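Local coordinates for peptidase M16 domain protein (Alicyclobacillus acidocaldarius subsp. acidocaldarius DSM 446, PDB 4XEA) that probably hydrolyses peptide bonds as a metal-dependent peptidase of the M16 family and binds a nickel ion, at residues 16-21 / 213-218; 26-31 / 365-370; 271-276 / 388-393; 281-286 / 303-308; 314-319 / 408-413. All blocks are in the same frame, centred on the assembly; numbering follows the deposited sequence.

Interaction 1: 16-21 / 213-218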
# COMPACT_ATOMS: atom_id res chain seq x y z
N ASN A 16 10.65 33.36 -11.71
CA ASN A 16 10.83 32.55 -12.93
C ASN A 16 9.56 31.80 -13.35
O ASN A 16 9.56 31.01 -14.30
CB ASN A 16 12.02 31.60 -12.78
CG ASN A 16 11.81 30.55 -11.69
OD1 ASN A 16 10.71 30.39 -11.17
ND2 ASN A 16 12.86 29.82 -11.35
N GLY A 17 8.47 32.03 -12.63
CA GLY A 17 7.17 31.44 -12.98
C GLY A 17 6.80 30.20 -12.19
O GLY A 17 5.69 29.71 -12.31
N LEU A 18 7.72 29.65 -11.38
CA LEU A 18 7.42 28.46 -10.60
C LEU A 18 6.43 28.75 -9.48
O LEU A 18 6.65 29.64 -8.66
CB LEU A 18 8.69 27.83 -10.02
CG LEU A 18 8.54 26.63 -9.08
CD1 LEU A 18 8.04 25.43 -9.86
CD2 LEU A 18 9.89 26.30 -8.39
N VAL A 19 5.39 27.93 -9.39
CA VAL A 19 4.44 28.02 -8.27
C VAL A 19 4.92 27.07 -7.18
O VAL A 19 5.26 25.93 -7.45
CB VAL A 19 2.99 27.69 -8.75
CG1 VAL A 19 2.02 27.45 -7.58
CG2 VAL A 19 2.44 28.82 -9.67
N VAL A 20 4.94 27.57 -5.94
CA VAL A 20 5.36 26.82 -4.79
C VAL A 20 4.22 26.82 -3.78
O VAL A 20 3.60 27.86 -3.54
CB VAL A 20 6.61 27.41 -4.08
CG1 VAL A 20 7.04 26.50 -2.85
CG2 VAL A 20 7.79 27.58 -5.06
N THR A 21 3.96 25.65 -3.19
CA THR A 21 3.00 25.53 -2.09
C THR A 21 3.65 24.76 -0.95
O THR A 21 4.07 23.62 -1.16
CB THR A 21 1.72 24.80 -2.53
OG1 THR A 21 0.95 25.68 -3.40
CG2 THR A 21 0.87 24.42 -1.31
N GLU A 213 16.52 31.48 -3.04
CA GLU A 213 17.96 31.62 -3.24
C GLU A 213 18.48 30.68 -4.31
O GLU A 213 19.28 31.07 -5.15
CB GLU A 213 18.73 31.45 -1.93
CG GLU A 213 18.63 32.66 -1.04
CD GLU A 213 19.32 33.87 -1.65
OE1 GLU A 213 18.69 34.59 -2.47
OE2 GLU A 213 20.51 34.10 -1.35
N ASN A 214 18.01 29.44 -4.30
CA ASN A 214 18.41 28.46 -5.30
C ASN A 214 18.02 28.91 -6.71
O ASN A 214 18.83 28.81 -7.64
CB ASN A 214 17.75 27.10 -4.99
CG ASN A 214 18.18 26.00 -5.94
OD1 ASN A 214 17.77 25.97 -7.11
ND2 ASN A 214 19.00 25.08 -5.44
N GLN A 215 16.77 29.36 -6.88
CA GLN A 215 16.26 29.84 -8.16
C GLN A 215 16.87 31.16 -8.62
O GLN A 215 17.15 31.33 -9.81
CB GLN A 215 14.73 29.98 -8.10
CG GLN A 215 14.01 28.62 -7.80
CD GLN A 215 14.29 27.59 -8.87
OE1 GLN A 215 13.54 27.49 -9.85
NE2 GLN A 215 15.37 26.84 -8.72
N ALA A 216 17.09 32.08 -7.67
CA ALA A 216 17.71 33.38 -7.98
C ALA A 216 19.14 33.25 -8.52
O ALA A 216 19.58 34.05 -9.34
CB ALA A 216 17.68 34.29 -6.74
N LYS A 217 19.86 32.22 -8.07
CA LYS A 217 21.23 31.94 -8.51
C LYS A 217 21.34 31.29 -9.89
O LYS A 217 22.41 31.24 -10.47
CB LYS A 217 21.95 31.07 -7.47
CG LYS A 217 22.46 31.88 -6.28
CD LYS A 217 22.85 30.98 -5.09
CE LYS A 217 23.21 31.80 -3.86
NZ LYS A 217 23.03 31.03 -2.58
N LYS A 218 20.23 30.79 -10.42
CA LYS A 218 20.22 30.19 -11.74
C LYS A 218 19.72 31.17 -12.80
O LYS A 218 19.09 32.18 -12.49
CB LYS A 218 19.35 28.93 -11.73
CG LYS A 218 19.89 27.84 -10.78
CD LYS A 218 19.00 26.59 -10.74
CE LYS A 218 19.61 25.55 -9.80
NZ LYS A 218 18.89 24.27 -9.80
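An Asx turn at Asn16, just ahead of strand 19-24, meets the side chain of Gln215 on helix 204-216, so the contact ties the turn between strands 10-13 and 19-24 of the six-stranded sheet to a helix packed beside it. The turn closes through Asn16 OD1, which accepts from the backbone N of Leu18 at 3.1 Å. That bond uses the oxygen side of the amide and turns ND2 outward to Gln215. With chi1 at 65°, Asn16 CG sits between its own backbone N and carbonyl carbon, which lets the short side chain reach back over the turn and forward to the helix at once.

Asn16 ND2 donates to Gln215 OE1 at 2.9 Å. The two amides stand steeply against each other, their planes 76° apart: the acceptor lies in the plane of the Asn16 amide, whereas the donor comes from above the Gln215 carbonyl plane, 42° out of it. Leu18 CD2 adds a looser touch, 4.1 Å from Gln215 OE1. Gln215 bends at CG, and its other end is held as well, since NE2 donates to Asn214 OD1 at 3.0 Å and also pairs with Gln117 OE1. Leu113 of helix 105-116 packs against Gln215, while Pro191 and Phe220 lie against Asn16. A leucine in place of Gln215 would probably leave Asn16 ND2 without its acceptor and take one donor from Gln117 OE1, which would keep Lys218 NZ. The Gln215 amide thus works from both ends, with Asn214 OD1 lying in its plane beside NE2.

Interaction 2: 26-31 / 365-370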
# COMPACT_ATOMS: atom_id res chain seq x y z
N PRO A 26 4.26 20.89 12.00
CA PRO A 26 5.43 20.77 12.88
C PRO A 26 5.47 19.52 13.75
O PRO A 26 6.55 19.13 14.21
CB PRO A 26 5.37 22.05 13.75
CG PRO A 26 4.00 22.63 13.57
CD PRO A 26 3.52 22.16 12.21
N ALA A 27 4.31 18.91 13.96
CA ALA A 27 4.21 17.71 14.79
C ALA A 27 4.75 16.44 14.10
O ALA A 27 4.90 15.40 14.75
CB ALA A 27 2.75 17.49 15.24
N LEU A 28 5.05 16.52 12.81
CA LEU A 28 5.45 15.35 12.02
C LEU A 28 6.96 15.25 11.79
O LEU A 28 7.62 16.26 11.66
CB LEU A 28 4.75 15.37 10.67
CG LEU A 28 3.23 15.31 10.70
CD1 LEU A 28 2.76 15.12 9.26
CD2 LEU A 28 2.73 14.20 11.60
N HIS A 29 7.46 14.01 11.74
CA HIS A 29 8.87 13.72 11.47
C HIS A 29 9.17 13.78 9.98
O HIS A 29 10.26 14.19 9.58
CB HIS A 29 9.24 12.33 11.99
CG HIS A 29 9.09 12.15 13.48
ND1 HIS A 29 9.98 12.68 14.39
CD2 HIS A 29 8.15 11.50 14.20
CE1 HIS A 29 9.61 12.34 15.62
NE2 HIS A 29 8.50 11.62 15.53
N GLN A 30 8.20 13.38 9.14
CA GLN A 30 8.41 13.30 7.71
C GLN A 30 8.10 14.61 7.00
O GLN A 30 7.12 15.28 7.32
CB GLN A 30 7.53 12.21 7.11
CG GLN A 30 7.79 11.94 5.62
CD GLN A 30 6.59 11.33 4.91
OE1 GLN A 30 5.54 11.93 4.83
NE2 GLN A 30 6.77 10.14 4.41
N THR A 31 8.96 14.96 6.04
CA THR A 31 8.65 15.98 5.02
C THR A 31 8.58 15.23 3.69
O THR A 31 9.39 14.33 3.44
CB THR A 31 9.72 17.10 4.99
OG1 THR A 31 9.70 17.79 6.22
CG2 THR A 31 9.47 18.15 3.82
N ASP A 365 -4.93 13.89 6.26
CA ASP A 365 -3.88 13.60 7.26
C ASP A 365 -2.51 13.22 6.68
O ASP A 365 -1.52 13.22 7.43
CB ASP A 365 -4.29 12.42 8.14
CG ASP A 365 -5.38 12.77 9.13
OD1 ASP A 365 -5.74 13.95 9.24
OD2 ASP A 365 -5.85 11.84 9.82
N GLN A 366 -2.44 12.82 5.40
CA GLN A 366 -1.22 12.19 4.85
C GLN A 366 -0.42 13.18 4.03
O GLN A 366 -0.94 13.72 3.06
CB GLN A 366 -1.59 11.02 3.92
CG GLN A 366 -2.27 9.80 4.57
CD GLN A 366 -1.38 9.11 5.58
OE1 GLN A 366 -0.19 8.90 5.32
NE2 GLN A 366 -1.94 8.78 6.75
N ASN A 367 0.86 13.37 4.36
CA ASN A 367 1.72 14.27 3.56
C ASN A 367 1.67 13.90 2.09
O ASN A 367 1.49 14.78 1.26
CB ASN A 367 3.18 14.23 4.00
CG ASN A 367 3.41 14.91 5.34
OD1 ASN A 367 2.75 15.89 5.69
ND2 ASN A 367 4.37 14.40 6.08
N ALA A 368 1.84 12.61 1.77
CA ALA A 368 1.89 12.18 0.36
C ALA A 368 0.60 12.53 -0.38
O ALA A 368 0.65 13.05 -1.50
CB ALA A 368 2.16 10.69 0.24
N PHE A 369 -0.56 12.24 0.19
CA PHE A 369 -1.82 12.64 -0.45
C PHE A 369 -1.94 14.17 -0.66
O PHE A 369 -2.23 14.67 -1.78
CB PHE A 369 -3.01 12.08 0.34
CG PHE A 369 -4.37 12.49 -0.21
CD1 PHE A 369 -5.08 11.60 -1.04
CD2 PHE A 369 -4.96 13.70 0.14
CE1 PHE A 369 -6.35 11.95 -1.54
CE2 PHE A 369 -6.22 14.07 -0.39
CZ PHE A 369 -6.91 13.16 -1.22
N LEU A 370 -1.72 14.94 0.40
CA LEU A 370 -1.79 16.39 0.29
C LEU A 370 -0.95 16.91 -0.88
O LEU A 370 -1.38 17.78 -1.66
CB LEU A 370 -1.32 17.05 1.59
CG LEU A 370 -2.25 16.92 2.77
CD1 LEU A 370 -1.51 17.21 4.09
CD2 LEU A 370 -3.45 17.80 2.59
O HOH W 1 2.94 10.55 3.58
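This is a polar contact, amide against amide, between Gln30 in the loop before strand 31-37 and Asn367 in the first turn of helix 367-379, at the dimer interface. Asn367 ND2 donates to Gln30 OE1 at 3.0 Å, nearly straight at 167°. The donor lies in the Gln30 carbonyl plane on a lone pair, and the two side chains slide past each other from opposite directions. Gln30 gets there because CG stands anti to the backbone N (chi1 -173°) and the chain runs on extended. Leu28 CD1 comes head-on to the outer end of the same Asn367 amide, 3.6 Å from ND2 and 3.7 Å from OD1.

Asn367 OD1 is taken by Arg25 NH1. An alanine in place of Asn367 would probably leave both Arg25 NH1 and Gln30 OE1 without this partner and open a gap beside Leu28. The backbone N of both His29 and Gln30 bonds to Asp365 of the second subunit.

A water donates to Gln30 OE1 at 3.2 Å and accepts from Ala368 N at 3.0 Å. Gln30 OE1 therefore takes two donors, and through the water it helps satisfy an amide N-H at the start of the helix.

Interaction 3: 271-276 / 388-393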
# COMPACT_ATOMS: atom_id res chain seq x y z
N GLN A 271 -16.14 16.97 -11.80
CA GLN A 271 -16.52 15.74 -12.52
C GLN A 271 -15.81 14.50 -11.92
O GLN A 271 -16.41 13.44 -11.78
CB GLN A 271 -16.18 15.91 -13.99
CG GLN A 271 -16.72 14.83 -14.91
CD GLN A 271 -16.57 15.22 -16.35
OE1 GLN A 271 -17.18 16.18 -16.79
NE2 GLN A 271 -15.76 14.49 -17.08
N ASP A 272 -14.54 14.66 -11.58
CA ASP A 272 -13.76 13.60 -10.91
C ASP A 272 -14.36 13.22 -9.52
O ASP A 272 -14.52 12.03 -9.17
CB ASP A 272 -12.30 14.06 -10.79
CG ASP A 272 -11.32 12.94 -10.44
OD1 ASP A 272 -11.55 11.75 -10.76
OD2 ASP A 272 -10.27 13.27 -9.84
N THR A 273 -14.72 14.24 -8.75
CA THR A 273 -15.30 14.01 -7.43
C THR A 273 -16.66 13.34 -7.55
O THR A 273 -16.94 12.37 -6.86
CB THR A 273 -15.43 15.32 -6.65
OG1 THR A 273 -14.13 15.89 -6.54
CG2 THR A 273 -15.97 15.07 -5.25
N ALA A 274 -17.47 13.83 -8.47
CA ALA A 274 -18.76 13.26 -8.73
C ALA A 274 -18.67 11.77 -9.14
O ALA A 274 -19.47 10.96 -8.71
CB ALA A 274 -19.50 14.07 -9.79
N MSE A 275 -17.70 11.42 -9.98
CA MSE A 275 -17.54 10.02 -10.36
C MSE A 275 -17.08 9.14 -9.17
O MSE A 275 -17.43 7.96 -9.07
CB MSE A 275 -16.58 9.88 -11.53
CG MSE A 275 -17.13 10.36 -12.85
SE MSE A 275 -18.75 9.48 -13.36
CE MSE A 275 -17.99 7.67 -13.66
N THR A 276 -16.27 9.70 -8.27
CA THR A 276 -15.77 8.90 -7.15
C THR A 276 -17.00 8.45 -6.34
O THR A 276 -17.10 7.26 -5.99
CB THR A 276 -14.76 9.70 -6.30
OG1 THR A 276 -13.65 10.08 -7.13
CG2 THR A 276 -14.22 8.92 -5.12
N ALA A 388 -10.34 22.82 0.09
CA ALA A 388 -11.70 23.25 0.40
C ALA A 388 -12.58 23.15 -0.82
O ALA A 388 -13.80 23.03 -0.68
CB ALA A 388 -11.71 24.70 0.97
N ASP A 389 -11.97 23.24 -2.00
CA ASP A 389 -12.71 23.16 -3.26
C ASP A 389 -13.31 21.75 -3.41
O ASP A 389 -14.44 21.60 -3.89
CB ASP A 389 -11.83 23.45 -4.50
CG ASP A 389 -11.26 24.89 -4.55
OD1 ASP A 389 -11.77 25.81 -3.87
OD2 ASP A 389 -10.31 25.08 -5.37
N VAL A 390 -12.52 20.72 -3.06
CA VAL A 390 -12.95 19.33 -3.15
C VAL A 390 -14.03 19.07 -2.09
O VAL A 390 -15.13 18.63 -2.40
CB VAL A 390 -11.76 18.35 -2.99
CG1 VAL A 390 -12.20 16.86 -2.99
CG2 VAL A 390 -10.75 18.60 -4.09
N ILE A 391 -13.73 19.45 -0.86
CA ILE A 391 -14.70 19.27 0.20
C ILE A 391 -16.03 19.92 -0.16
O ILE A 391 -17.08 19.31 0.01
CB ILE A 391 -14.19 19.84 1.55
CG1 ILE A 391 -12.99 19.02 2.02
CG2 ILE A 391 -15.31 19.87 2.58
CD1 ILE A 391 -13.30 17.52 2.37
N ALA A 392 -15.98 21.15 -0.68
CA ALA A 392 -17.21 21.85 -1.02
C ALA A 392 -18.04 21.14 -2.10
O ALA A 392 -19.26 21.14 -2.03
CB ALA A 392 -16.93 23.34 -1.40
N VAL A 393 -17.39 20.50 -3.08
CA VAL A 393 -18.12 19.70 -4.07
C VAL A 393 -18.77 18.47 -3.40
O VAL A 393 -19.90 18.13 -3.71
CB VAL A 393 -17.23 19.29 -5.29
CG1 VAL A 393 -17.97 18.31 -6.21
CG2 VAL A 393 -16.81 20.53 -6.06
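Thr273 on helix 265-283 packs against Val390 and Val393 on helix 387-396, a helix-to-helix contact in the C-terminal half of the chain. The methyl side of the threonine does most of the work. Its CG2 lies 3.9 Å from Val393 CG1, and Thr273 CB is equally near that methyl, so the Val393 branch rests on the CB-CG2 bond and not on a single atom. Val390, one turn back along its helix, touches more lightly, with CG1 4.2 Å from Thr273 OG1. Both valines use the same branch because in each CG1 stands anti to the backbone N (chi1 176° in Val390 and 173° in Val393), and the two methyls meet different branches of the threonine, CG2 and OG1.

The Thr273 hydroxyl is taken up inside its own helix, OG1 bonding the carbonyl O of Ile269, one turn earlier. Val393 thus meets carbon alone, while Val390 lies beside a hydroxyl already bonded within its own helix; no hydrogen bond crosses between the segments.

Further out, Phe385 lies on Val390, and Ile391, on another side of its helix, packs into helix 346-363. On the partner helix Asp272 OD2 bonds Tyr377 OH of helix 367-379. Thr276 bonds back along the helix in the same way as Thr273: its OG1 donates to Asp272 O at 3.0 Å, from the opposite face of the carbonyl plane to its own backbone N.

Interaction 4: 281-286 / 303-308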
# COMPACT_ATOMS: atom_id res chain seq x y z
N ALA A 281 -21.15 4.16 -5.17
CA ALA A 281 -22.57 3.83 -5.01
C ALA A 281 -22.97 2.67 -5.92
O ALA A 281 -23.76 1.83 -5.53
CB ALA A 281 -23.46 5.08 -5.30
N LEU A 282 -22.45 2.66 -7.14
CA LEU A 282 -22.79 1.64 -8.12
C LEU A 282 -22.07 0.31 -7.86
O LEU A 282 -22.66 -0.76 -8.00
CB LEU A 282 -22.46 2.10 -9.55
CG LEU A 282 -23.39 3.19 -10.12
CD1 LEU A 282 -22.84 3.86 -11.38
CD2 LEU A 282 -24.79 2.66 -10.41
N PHE A 283 -20.78 0.40 -7.51
CA PHE A 283 -19.90 -0.76 -7.58
C PHE A 283 -19.06 -1.00 -6.31
O PHE A 283 -18.31 -1.98 -6.24
CB PHE A 283 -18.93 -0.53 -8.74
CG PHE A 283 -19.57 -0.40 -10.10
CD1 PHE A 283 -20.27 -1.46 -10.66
CD2 PHE A 283 -19.39 0.77 -10.87
CE1 PHE A 283 -20.83 -1.35 -11.93
CE2 PHE A 283 -19.93 0.86 -12.14
CZ PHE A 283 -20.64 -0.19 -12.67
N GLY A 284 -19.19 -0.14 -5.30
CA GLY A 284 -18.27 -0.12 -4.16
C GLY A 284 -18.39 -1.33 -3.27
O GLY A 284 -19.38 -2.09 -3.37
N PRO A 285 -17.42 -1.51 -2.35
CA PRO A 285 -17.42 -2.73 -1.55
C PRO A 285 -18.59 -2.86 -0.59
O PRO A 285 -18.89 -3.96 -0.15
CB PRO A 285 -16.10 -2.65 -0.75
CG PRO A 285 -15.57 -1.32 -0.98
CD PRO A 285 -16.20 -0.71 -2.17
N THR A 286 -19.25 -1.75 -0.28
CA THR A 286 -20.45 -1.81 0.55
C THR A 286 -21.77 -1.73 -0.23
O THR A 286 -22.83 -1.64 0.39
CB THR A 286 -20.44 -0.72 1.66
OG1 THR A 286 -20.30 0.57 1.06
CG2 THR A 286 -19.29 -0.96 2.66
N PHE A 303 -11.91 -6.70 -7.08
CA PHE A 303 -12.85 -6.00 -7.96
C PHE A 303 -12.79 -4.51 -7.65
O PHE A 303 -12.79 -4.13 -6.50
CB PHE A 303 -14.26 -6.50 -7.69
CG PHE A 303 -15.30 -5.92 -8.61
CD1 PHE A 303 -15.38 -6.34 -9.94
CD2 PHE A 303 -16.20 -4.96 -8.15
CE1 PHE A 303 -16.34 -5.82 -10.80
CE2 PHE A 303 -17.19 -4.42 -9.01
CZ PHE A 303 -17.26 -4.85 -10.34
N SER A 304 -12.76 -3.66 -8.67
CA SER A 304 -12.69 -2.21 -8.42
C SER A 304 -13.27 -1.40 -9.57
O SER A 304 -13.40 -1.90 -10.68
CB SER A 304 -11.24 -1.77 -8.18
OG SER A 304 -10.52 -1.88 -9.39
N ALA A 305 -13.64 -0.16 -9.26
CA ALA A 305 -14.16 0.78 -10.24
C ALA A 305 -13.34 2.06 -10.04
O ALA A 305 -13.21 2.54 -8.90
CB ALA A 305 -15.60 1.06 -10.01
N ASN A 306 -12.77 2.56 -11.13
CA ASN A 306 -11.87 3.71 -11.10
C ASN A 306 -12.19 4.67 -12.24
O ASN A 306 -12.70 4.26 -13.29
CB ASN A 306 -10.41 3.25 -11.23
CG ASN A 306 -9.93 2.41 -10.01
OD1 ASN A 306 -9.78 1.19 -10.11
ND2 ASN A 306 -9.76 3.05 -8.87
N TYR A 307 -11.84 5.94 -12.04
CA TYR A 307 -12.10 6.96 -13.06
C TYR A 307 -10.83 7.73 -13.30
O TYR A 307 -10.13 8.08 -12.34
CB TYR A 307 -13.13 7.92 -12.50
CG TYR A 307 -13.58 8.98 -13.47
CD1 TYR A 307 -14.26 8.65 -14.61
CD2 TYR A 307 -13.36 10.35 -13.21
CE1 TYR A 307 -14.66 9.63 -15.53
CE2 TYR A 307 -13.80 11.34 -14.10
CZ TYR A 307 -14.44 10.98 -15.24
OH TYR A 307 -14.87 11.94 -16.14
N GLN A 308 -10.57 8.06 -14.56
CA GLN A 308 -9.38 8.82 -14.91
C GLN A 308 -9.79 9.99 -15.78
O GLN A 308 -10.42 9.77 -16.80
CB GLN A 308 -8.40 7.91 -15.66
CG GLN A 308 -7.10 8.59 -16.04
CD GLN A 308 -6.03 8.48 -14.95
OE1 GLN A 308 -5.74 7.39 -14.46
NE2 GLN A 308 -5.45 9.62 -14.57
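The carbonyl oxygen of Phe283 looks onto the edge of the Phe303 ring, 3.9 Å from CE2 and 4.1 Å from CD2, close to the plane of that ring. No hydrogen bond crosses this contact; the oxygen meets aromatic C-H groups. Phe303 arrives there because its CG is anti to the backbone N (chi1 -176°), which carries the ring out from just before strand 304-309 toward the C-terminal end of helix 265-283.

The rest is apolar. Ala305 CB points at the helix end and touches Phe283 twice, 3.9 Å from its CB and 3.9 Å from its CD2, while Phe283 CB also comes within 4.3 Å of Phe303 CE2. One face of the Phe283 ring is taken by CB of the preceding Leu282, 3.6 Å above the plane and off toward the rim.

Val318, on the neighbouring strand 314-321, touches Phe283, Phe303 and Ala305 alike, and helix 288-295 adds Phe289 against Phe283 and Tyr290 against Phe303. With the helix end seated on an edge strand of the five-stranded sheet, the join rests on shape and hydrophobic burial, with at most a weak C-H contact from the ring edge to the Phe283 oxygen.

Interaction 5: 314-319 / 408-413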
# COMPACT_ATOMS: atom_id res chain seq x y z
N GLY A 314 -10.82 11.23 -20.93
CA GLY A 314 -11.19 10.60 -19.68
C GLY A 314 -11.90 9.28 -19.89
O GLY A 314 -12.51 9.04 -20.95
N TYR A 315 -11.85 8.42 -18.87
CA TYR A 315 -12.58 7.13 -18.92
C TYR A 315 -12.87 6.54 -17.55
O TYR A 315 -12.18 6.86 -16.57
CB TYR A 315 -11.80 6.10 -19.73
CG TYR A 315 -10.38 5.86 -19.27
CD1 TYR A 315 -10.09 4.96 -18.22
CD2 TYR A 315 -9.31 6.55 -19.85
CE1 TYR A 315 -8.79 4.79 -17.77
CE2 TYR A 315 -8.02 6.33 -19.42
CZ TYR A 315 -7.77 5.47 -18.38
OH TYR A 315 -6.49 5.28 -17.95
N THR A 316 -13.89 5.68 -17.52
CA THR A 316 -14.20 4.82 -16.37
C THR A 316 -13.77 3.38 -16.70
O THR A 316 -13.92 2.94 -17.87
CB THR A 316 -15.73 4.85 -16.11
OG1 THR A 316 -16.14 6.20 -15.87
CG2 THR A 316 -16.13 3.95 -14.96
N LEU A 317 -13.21 2.69 -15.69
CA LEU A 317 -12.90 1.26 -15.74
C LEU A 317 -13.45 0.52 -14.54
O LEU A 317 -13.28 0.96 -13.38
CB LEU A 317 -11.40 1.05 -15.65
CG LEU A 317 -10.54 1.55 -16.78
CD1 LEU A 317 -9.08 1.06 -16.46
CD2 LEU A 317 -11.06 1.01 -18.13
N VAL A 318 -14.07 -0.63 -14.79
CA VAL A 318 -14.59 -1.48 -13.73
C VAL A 318 -14.24 -2.91 -14.05
O VAL A 318 -14.37 -3.34 -15.21
CB VAL A 318 -16.13 -1.38 -13.63
CG1 VAL A 318 -16.69 -2.29 -12.51
CG2 VAL A 318 -16.57 0.07 -13.42
N GLY A 319 -13.84 -3.68 -13.05
CA GLY A 319 -13.65 -5.11 -13.26
C GLY A 319 -12.60 -5.70 -12.35
O GLY A 319 -12.31 -5.16 -11.29
N GLU A 408 -25.10 11.03 -18.97
CA GLU A 408 -24.08 11.58 -19.87
C GLU A 408 -23.00 10.56 -20.26
O GLU A 408 -22.47 10.56 -21.37
CB GLU A 408 -23.29 12.68 -19.13
CG GLU A 408 -23.67 14.05 -19.41
CD GLU A 408 -22.98 15.08 -18.49
OE1 GLU A 408 -22.24 14.74 -17.51
OE2 GLU A 408 -23.21 16.26 -18.76
N HIS A 409 -22.57 9.80 -19.28
CA HIS A 409 -21.35 9.08 -19.39
C HIS A 409 -21.45 7.55 -19.32
O HIS A 409 -20.73 6.88 -20.04
CB HIS A 409 -20.40 9.55 -18.29
CG HIS A 409 -19.08 8.85 -18.34
ND1 HIS A 409 -18.29 8.86 -19.46
CD2 HIS A 409 -18.42 8.12 -17.42
CE1 HIS A 409 -17.19 8.17 -19.23
NE2 HIS A 409 -17.24 7.71 -17.99
N LEU A 410 -22.24 7.00 -18.41
CA LEU A 410 -22.30 5.55 -18.30
C LEU A 410 -23.41 5.02 -19.22
O LEU A 410 -24.49 4.67 -18.75
CB LEU A 410 -22.47 5.10 -16.84
CG LEU A 410 -21.31 5.55 -15.91
CD1 LEU A 410 -21.54 5.10 -14.50
CD2 LEU A 410 -19.94 5.08 -16.40
N ARG A 411 -23.09 4.94 -20.52
CA ARG A 411 -24.03 4.59 -21.56
C ARG A 411 -23.63 3.28 -22.23
O ARG A 411 -22.66 2.66 -21.84
CB ARG A 411 -24.13 5.73 -22.60
CG ARG A 411 -24.32 7.16 -22.02
CD ARG A 411 -24.81 8.18 -23.08
NE ARG A 411 -24.10 8.00 -24.35
CZ ARG A 411 -22.89 8.49 -24.60
NH1 ARG A 411 -22.26 9.23 -23.71
NH2 ARG A 411 -22.29 8.25 -25.76
N GLU A 412 -24.40 2.84 -23.24
CA GLU A 412 -24.04 1.64 -23.98
C GLU A 412 -23.17 1.91 -25.20
O GLU A 412 -22.30 1.11 -25.54
CB GLU A 412 -25.32 0.90 -24.41
CG GLU A 412 -26.00 0.33 -23.18
CD GLU A 412 -26.84 -0.87 -23.50
OE1 GLU A 412 -27.93 -0.65 -24.05
OE2 GLU A 412 -26.37 -2.00 -23.20
N ASP A 413 -23.36 3.04 -25.83
CA ASP A 413 -22.66 3.31 -27.09
C ASP A 413 -21.22 3.83 -26.89
O ASP A 413 -20.45 3.88 -27.86
CB ASP A 413 -23.46 4.27 -27.96
CG ASP A 413 -23.95 5.47 -27.19
OD1 ASP A 413 -25.15 5.50 -26.85
OD2 ASP A 413 -23.14 6.34 -26.87
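His409, at the C-terminal end of helix 399-409, reaches across to Thr316 in the middle of strand 314-321. From CB the side chain leaves with CG anti to the backbone N (chi1 -179°), which sends the imidazole straight out toward the sheet. Past CG, the CD2 corner comes within 3.4 Å of Thr316 OG1, and at the tip NE2 hydrogen-bonds that hydroxyl at 2.8 Å; either atom could be the donor. CE1, on the far side of NE2, is 4.0 Å from the same oxygen. The hydroxyl lies at the ring edge near its plane, displaced toward the CD2 side of NE2.

Thr316 holds OG1 anti to its carbonyl carbon, facing the histidine, and Thr316 CB follows to 3.7 Å from NE2. Leu410, where the chain leaves the helix in an inverse gamma turn, brings CD2 to 4.0 Å from Thr316 OG1. Around this pair, Met275 (a selenomethionine) and Leu279 of helix 265-283 lie on Thr316, and Trp257 of strand 252-258 packs against Thr316, His409 and Leu410. Glu259 also lies against His409, and its charge would probably influence the imidazole.

One short bond therefore pairs two buried polar groups, a hydroxyl and an imidazole nitrogen, where helix end meets sheet.

Interactions 1 and 2 belong to the half of the chain built on the six-stranded sheet, while interactions 3, 4 and 5 gather round the five-stranded sheet of the other half. Interaction 1 lies about 41 Å, centre to centre, from both 4 and 5, and closes before 3, 4 and 5 open. Interaction 2 brings helix 367-379, from late in the chain, back onto the six-stranded sheet; it crosses 1, 3 and 5, and 4 is nested inside both 2 and 3. Interactions 3 and 4 share helix 265-283; 4 and 5, with centres about 12 Å apart, use the neighbouring strands 304-309 and 314-321. Selenomethionine Met275 carries contact onward from 3 to 5, making these three one continuous core.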